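PDB 3U7I: FMN-dependent NADH:quinone oxidoreductase 1 from Bacillus anthracis, which probably reduces quinones, and cleaves azo bonds in aromatic azo compounds, with NADH as electron donor and FMN as cofactor, working as a homodimer. Local coordinates for residues I24-H29 and E197-A202; E32-L37 and E42-I47. All blocks are in the same frame, centred on the assembly; numbering follows the deposited sequence.

Contact 1: I24-H29 and E197-A202; sequences IKVFKH and EVLQNA
V26 and A202 pack where helices 22-37 and 195-214 run side by side, and they make the tight part of this wholly apolar contact. Both V26 methyls straddle the single methyl of A202: CG2 lies 3.7 Å from A202 CB and CG1 3.8 Å from the same atom. With CG1 anti to the backbone N (chi1 178°), the fork of the valine opens across the interface, and small A202 lets the CA atoms of V26 and A202 come within 6.4 Å. Beneath this pair, V26 also touches I147 of strand 143-149 and A202 touches A187 of strand 181-187, so both residues are closed off by the sheet.

One turn earlier, L199 faces a looser, partly exposed flank. Its CD2 stands 3.9 Å from K25 CB and 4.2 Å from V26 CG2, while its CD1 meets K25 CD at 3.9 Å. The aliphatic part of K25 thus lies obliquely over the leucine fork and carries NZ past it, beyond the apolar patch. Further along, H29 stacks on Y203 and hydrogen-bonds E207 through NE2. The local axes run in the same direction, tilted by 30° (signed crossing angle -30°), and pass 9.9 Å apart, as expected for the first and last helices packed on one face of a flavodoxin-like α/β sandwich.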
loop_
_atom_site.group_PDB
_atom_site.type_symbol
_atom_site.label_atom_id
_atom_site.label_comp_id
_atom_site.label_asym_id
_atom_site.label_seq_id
_atom_site.Cartn_x
_atom_site.Cartn_y
_atom_site.Cartn_z
ATOM N N ILE C 24 2.993 16.383 -10.196
ATOM C CA ILE C 24 3.713 16.386 -11.470
ATOM C C ILE C 24 4.287 17.778 -11.801
ATOM O O ILE C 24 5.425 17.882 -12.250
ATOM C CB ILE C 24 2.835 15.837 -12.624
ATOM C CG1 ILE C 24 2.464 14.369 -12.355
ATOM C CG2 ILE C 24 3.554 15.974 -13.955
ATOM C CD1 ILE C 24 1.361 13.805 -13.252
ATOM N N LYS C 25 3.511 18.839 -11.560
ATOM C CA LYS C 25 4.018 20.206 -11.700
ATOM C C LYS C 25 5.228 20.440 -10.812
ATOM O O LYS C 25 6.238 20.970 -11.264
ATOM C CB LYS C 25 2.947 21.252 -11.362
ATOM C CG LYS C 25 2.007 21.553 -12.500
ATOM C CD LYS C 25 1.053 22.690 -12.182
ATOM C CE LYS C 25 -0.112 22.671 -13.166
ATOM N NZ LYS C 25 -0.643 24.027 -13.503
ATOM N N VAL C 26 5.118 20.057 -9.543
ATOM C CA VAL C 26 6.215 20.254 -8.595
ATOM C C VAL C 26 7.462 19.452 -8.995
ATOM O O VAL C 26 8.587 19.947 -8.905
ATOM C CB VAL C 26 5.779 19.902 -7.157
ATOM C CG1 VAL C 26 6.937 20.069 -6.181
ATOM C CG2 VAL C 26 4.593 20.768 -6.743
ATOM N N PHE C 27 7.252 18.216 -9.446
ATOM C CA PHE C 27 8.341 17.378 -9.947
ATOM C C PHE C 27 9.041 17.988 -11.166
ATOM O O PHE C 27 10.272 17.979 -11.261
ATOM C CB PHE C 27 7.834 15.972 -10.304
ATOM C CG PHE C 27 8.753 15.232 -11.235
ATOM C CD1 PHE C 27 10.030 14.877 -10.825
ATOM C CD2 PHE C 27 8.353 14.917 -12.527
ATOM C CE1 PHE C 27 10.894 14.214 -11.675
ATOM C CE2 PHE C 27 9.213 14.245 -13.386
ATOM C CZ PHE C 27 10.488 13.897 -12.957
ATOM N N LYS C 28 8.255 18.495 -12.113
ATOM C CA LYS C 28 8.827 19.087 -13.319
ATOM C C LYS C 28 9.640 20.343 -12.983
ATOM O O LYS C 28 10.682 20.614 -13.590
ATOM C CB LYS C 28 7.730 19.384 -14.341
ATOM C CG LYS C 28 7.099 18.133 -14.945
ATOM C CD LYS C 28 5.644 18.398 -15.352
ATOM C CE LYS C 28 5.387 18.060 -16.812
ATOM N NZ LYS C 28 6.250 18.881 -17.714
ATOM N N HIS C 29 9.172 21.094 -11.993
ATOM C CA HIS C 29 9.920 22.240 -11.493
ATOM C C HIS C 29 11.231 21.762 -10.863
ATOM O O HIS C 29 12.293 22.332 -11.131
ATOM C CB HIS C 29 9.090 23.025 -10.479
ATOM C CG HIS C 29 9.663 24.367 -10.135
ATOM N ND1 HIS C 29 9.541 25.462 -10.963
ATOM C CD2 HIS C 29 10.362 24.787 -9.053
ATOM C CE1 HIS C 29 10.143 26.499 -10.405
ATOM N NE2 HIS C 29 10.655 26.114 -9.249
ATOM N N GLU C 197 -0.568 29.233 -3.939
ATOM C CA GLU C 197 0.173 29.154 -2.681
ATOM C C GLU C 197 0.825 27.781 -2.531
ATOM O O GLU C 197 1.998 27.678 -2.167
ATOM C CB GLU C 197 -0.745 29.415 -1.482
ATOM C CG GLU C 197 -0.054 29.220 -0.127
ATOM C CD GLU C 197 -1.024 28.885 1.012
ATOM O OE1 GLU C 197 -2.157 29.428 1.031
ATOM O OE2 GLU C 197 -0.648 28.074 1.890
ATOM N N VAL C 198 0.061 26.728 -2.812
ATOM C CA VAL C 198 0.598 25.370 -2.757
ATOM C C VAL C 198 1.780 25.232 -3.713
ATOM O O VAL C 198 2.877 24.844 -3.305
ATOM C CB VAL C 198 -0.471 24.301 -3.104
ATOM C CG1 VAL C 198 0.124 22.906 -3.039
ATOM C CG2 VAL C 198 -1.653 24.410 -2.168
ATOM N N LEU C 199 1.548 25.550 -4.984
ATOM C CA LEU C 199 2.568 25.396 -6.014
ATOM C C LEU C 199 3.838 26.166 -5.680
ATOM O O LEU C 199 4.935 25.621 -5.773
ATOM C CB LEU C 199 2.025 25.811 -7.385
ATOM C CG LEU C 199 1.128 24.776 -8.073
ATOM C CD1 LEU C 199 0.495 25.357 -9.325
ATOM C CD2 LEU C 199 1.913 23.513 -8.413
ATOM N N GLN C 200 3.684 27.428 -5.278
ATOM C CA GLN C 200 4.831 28.298 -5.010
ATOM C C GLN C 200 5.643 27.877 -3.785
ATOM O O GLN C 200 6.873 27.976 -3.788
ATOM C CB GLN C 200 4.394 29.763 -4.896
ATOM C CG GLN C 200 3.836 30.347 -6.192
ATOM C CD GLN C 200 4.824 30.266 -7.354
ATOM O OE1 GLN C 200 6.040 30.398 -7.171
ATOM N NE2 GLN C 200 4.300 30.042 -8.559
ATOM N N ASN C 201 4.964 27.411 -2.743
ATOM C CA ASN C 201 5.667 26.909 -1.567
ATOM C C ASN C 201 6.464 25.637 -1.870
ATOM O O ASN C 201 7.600 25.485 -1.419
ATOM C CB ASN C 201 4.696 26.681 -0.412
ATOM C CG ASN C 201 4.296 27.975 0.274
ATOM O OD1 ASN C 201 5.132 28.857 0.491
ATOM N ND2 ASN C 201 3.015 28.099 0.614
ATOM N N ALA C 202 5.859 24.742 -2.650
ATOM C CA ALA C 202 6.485 23.486 -3.055
ATOM C C ALA C 202 7.633 23.739 -4.026
ATOM O O ALA C 202 8.689 23.117 -3.920
ATOM C CB ALA C 202 5.467 22.568 -3.679
#

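Contact 2: E32-L37 and E42-I47; sequences ESYKEL and ETIEQI
Y34 OH and E42 OE2 both hydrogen-bond T7 OG1 of strand 6-11, so this one hydroxyl is gripped from both segments, by the helix and by the loop residue just before strand 43-48. The two gripping groups approach each other without bonding directly: Y34 OH and E42 OE2 remain 3.9 Å apart, and the ring and carboxylate planes are turned 75° against each other. T7 is thus a shared polar partner for the later turns of helix 22-37 and the residue leading into strand 43-48. E42 reaches it by a bend in its chain at chi2 (80°), which turns the carboxylate toward T7 and the tyrosine hydroxyl.

The apolar part belongs to I44, whose CD1 comes up at the edge of the Y34 ring, near the ring plane, 4.2 Å from Y34 CD2. CG1 sits anti to the carbonyl carbon and the chain then runs extended, which carries CD1 out from the strand toward the helix. The same methyl has K35 NZ 4.0 Å away on the exposed flank; this is a van der Waals approach of a lysine tip, with no polar partner provided by the isoleucine. Y34 is the buried member of the set: its ring also meets that of F30 with the planes about 20° apart, and touches L213 of helix 195-214. I44 extends the packing inward to I9 of strand 6-11, whereas K35 stays at the surface.

The strand itself is held by backbone hydrogen bonds to strand 6-11, among them those of T43 and E45 with T7. Strand 6-11, helix 22-37 and strand 43-48 together form the first parallel β-α-β crossover of the flavodoxin-like fold.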
loop_
_atom_site.group_PDB
_atom_site.type_symbol
_atom_site.label_atom_id
_atom_site.label_comp_id
_atom_site.label_asym_id
_atom_site.label_seq_id
_atom_site.Cartn_x
_atom_site.Cartn_y
_atom_site.Cartn_z
ATOM N N GLU C 32 13.745 20.518 -13.744
ATOM C CA GLU C 32 14.349 21.643 -14.453
ATOM C C GLU C 32 15.468 22.259 -13.617
ATOM O O GLU C 32 16.573 22.502 -14.106
ATOM C CB GLU C 32 13.285 22.691 -14.771
ATOM C CG GLU C 32 13.798 23.883 -15.565
ATOM C CD GLU C 32 12.712 24.913 -15.854
ATOM O OE1 GLU C 32 11.529 24.657 -15.529
ATOM O OE2 GLU C 32 13.048 25.982 -16.409
ATOM N N SER C 33 15.169 22.498 -12.346
ATOM C CA SER C 33 16.131 23.042 -11.390
ATOM C C SER C 33 17.345 22.115 -11.175
ATOM O O SER C 33 18.504 22.559 -11.212
ATOM C CB SER C 33 15.417 23.319 -10.061
ATOM O OG SER C 33 16.284 23.908 -9.112
ATOM N N TYR C 34 17.064 20.833 -10.960
ATOM C CA TYR C 34 18.093 19.811 -10.796
ATOM C C TYR C 34 19.027 19.752 -12.001
ATOM O O TYR C 34 20.253 19.771 -11.846
ATOM C CB TYR C 34 17.417 18.458 -10.601
ATOM C CG TYR C 34 18.299 17.332 -10.110
ATOM C CD1 TYR C 34 19.040 17.453 -8.934
ATOM C CD2 TYR C 34 18.333 16.118 -10.784
ATOM C CE1 TYR C 34 19.827 16.396 -8.459
ATOM C CE2 TYR C 34 19.110 15.057 -10.322
ATOM C CZ TYR C 34 19.855 15.202 -9.157
ATOM O OH TYR C 34 20.623 14.147 -8.705
ATOM N N LYS C 35 18.446 19.674 -13.200
ATOM C CA LYS C 35 19.232 19.557 -14.430
ATOM C C LYS C 35 20.244 20.699 -14.629
ATOM O O LYS C 35 21.260 20.515 -15.298
ATOM C CB LYS C 35 18.319 19.422 -15.652
ATOM C CG LYS C 35 17.682 18.047 -15.819
ATOM C CD LYS C 35 16.979 17.945 -17.170
ATOM C CE LYS C 35 16.045 16.739 -17.244
ATOM N NZ LYS C 35 16.675 15.481 -17.748
ATOM N N GLU C 36 19.971 21.861 -14.038
ATOM C CA GLU C 36 20.881 23.010 -14.117
ATOM C C GLU C 36 22.107 22.846 -13.235
ATOM O O GLU C 36 23.152 23.446 -13.496
ATOM C CB GLU C 36 20.180 24.285 -13.657
ATOM C CG GLU C 36 19.146 24.844 -14.601
ATOM C CD GLU C 36 18.386 25.999 -13.976
ATOM O OE1 GLU C 36 18.941 26.650 -13.059
ATOM O OE2 GLU C 36 17.231 26.244 -14.394
ATOM N N LEU C 37 21.968 22.064 -12.169
ATOM C CA LEU C 37 23.005 21.989 -11.141
ATOM C C LEU C 37 23.867 20.715 -11.181
ATOM O O LEU C 37 25.018 20.735 -10.744
ATOM C CB LEU C 37 22.384 22.173 -9.748
ATOM C CG LEU C 37 21.634 23.484 -9.501
ATOM C CD1 LEU C 37 20.856 23.393 -8.198
ATOM C CD2 LEU C 37 22.578 24.677 -9.496
ATOM N N GLU C 42 26.373 12.967 -14.440
ATOM C CA GLU C 42 25.098 12.460 -13.935
ATOM C C GLU C 42 24.131 12.114 -15.053
ATOM O O GLU C 42 23.890 12.933 -15.944
ATOM C CB GLU C 42 24.431 13.497 -13.022
ATOM C CG GLU C 42 23.173 12.984 -12.322
ATOM C CD GLU C 42 23.501 12.124 -11.108
ATOM O OE1 GLU C 42 24.665 12.149 -10.663
ATOM O OE2 GLU C 42 22.598 11.429 -10.592
ATOM N N THR C 43 23.569 10.910 -15.000
ATOM C CA THR C 43 22.505 10.544 -15.921
ATOM C C THR C 43 21.197 10.351 -15.157
ATOM O O THR C 43 21.179 10.244 -13.926
ATOM C CB THR C 43 22.834 9.280 -16.746
ATOM O OG1 THR C 43 23.240 8.233 -15.863
ATOM C CG2 THR C 43 23.953 9.552 -17.742
ATOM N N ILE C 44 20.093 10.313 -15.891
ATOM C CA ILE C 44 18.785 10.189 -15.256
ATOM C C ILE C 44 17.902 9.187 -15.992
ATOM O O ILE C 44 17.827 9.196 -17.223
ATOM C CB ILE C 44 18.061 11.556 -15.196
ATOM C CG1 ILE C 44 18.921 12.590 -14.452
ATOM C CG2 ILE C 44 16.679 11.400 -14.581
ATOM C CD1 ILE C 44 18.323 13.990 -14.425
ATOM N N GLU C 45 17.248 8.319 -15.227
ATOM C CA GLU C 45 16.266 7.395 -15.780
ATOM C C GLU C 45 14.947 7.584 -15.046
ATOM O O GLU C 45 14.925 8.113 -13.933
ATOM C CB GLU C 45 16.749 5.947 -15.650
ATOM C CG GLU C 45 18.066 5.693 -16.348
ATOM C CD GLU C 45 18.544 4.270 -16.192
ATOM O OE1 GLU C 45 17.800 3.446 -15.609
ATOM O OE2 GLU C 45 19.667 3.977 -16.664
ATOM N N GLN C 46 13.853 7.166 -15.672
ATOM C CA GLN C 46 12.530 7.272 -15.057
ATOM C C GLN C 46 11.688 6.034 -15.337
ATOM O O GLN C 46 11.597 5.569 -16.477
ATOM C CB GLN C 46 11.791 8.517 -15.559
ATOM C CG GLN C 46 10.345 8.622 -15.062
ATOM C CD GLN C 46 9.781 10.019 -15.215
ATOM O OE1 GLN C 46 10.531 10.995 -15.289
ATOM N NE2 GLN C 46 8.458 10.126 -15.273
ATOM N N ILE C 47 11.070 5.505 -14.289
ATOM C CA ILE C 47 10.120 4.413 -14.444
ATOM C C ILE C 47 8.734 4.937 -14.097
ATOM O O ILE C 47 8.540 5.579 -13.065
ATOM C CB ILE C 47 10.503 3.171 -13.581
ATOM C CG1 ILE C 47 9.501 2.025 -13.778
ATOM C CG2 ILE C 47 10.624 3.534 -12.105
ATOM C CD1 ILE C 47 9.890 0.752 -13.034
#

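In the fold
Contacts 1 and 2 use successive parts of one helix, 22-37, and their centres lie 16 Å apart. Contact 1 fastens its first half to the C-terminal helix 195-214; contact 2 packs its last turns on strand 43-48, outermost in the sheet of this chain. They meet directly where F27 CZ lies 3.7 Å from Q46 OE1. In sequence, contact 2 is local and nested inside the long loop that contact 1 closes, so the early crossover is tied to helix 195-214 through the shared helix 22-37. Contact 1 is the one near the cofactor site: the L199 side chain is about 4 Å from that of V22, predicted to bind FMN, while contact 2 lies away from it.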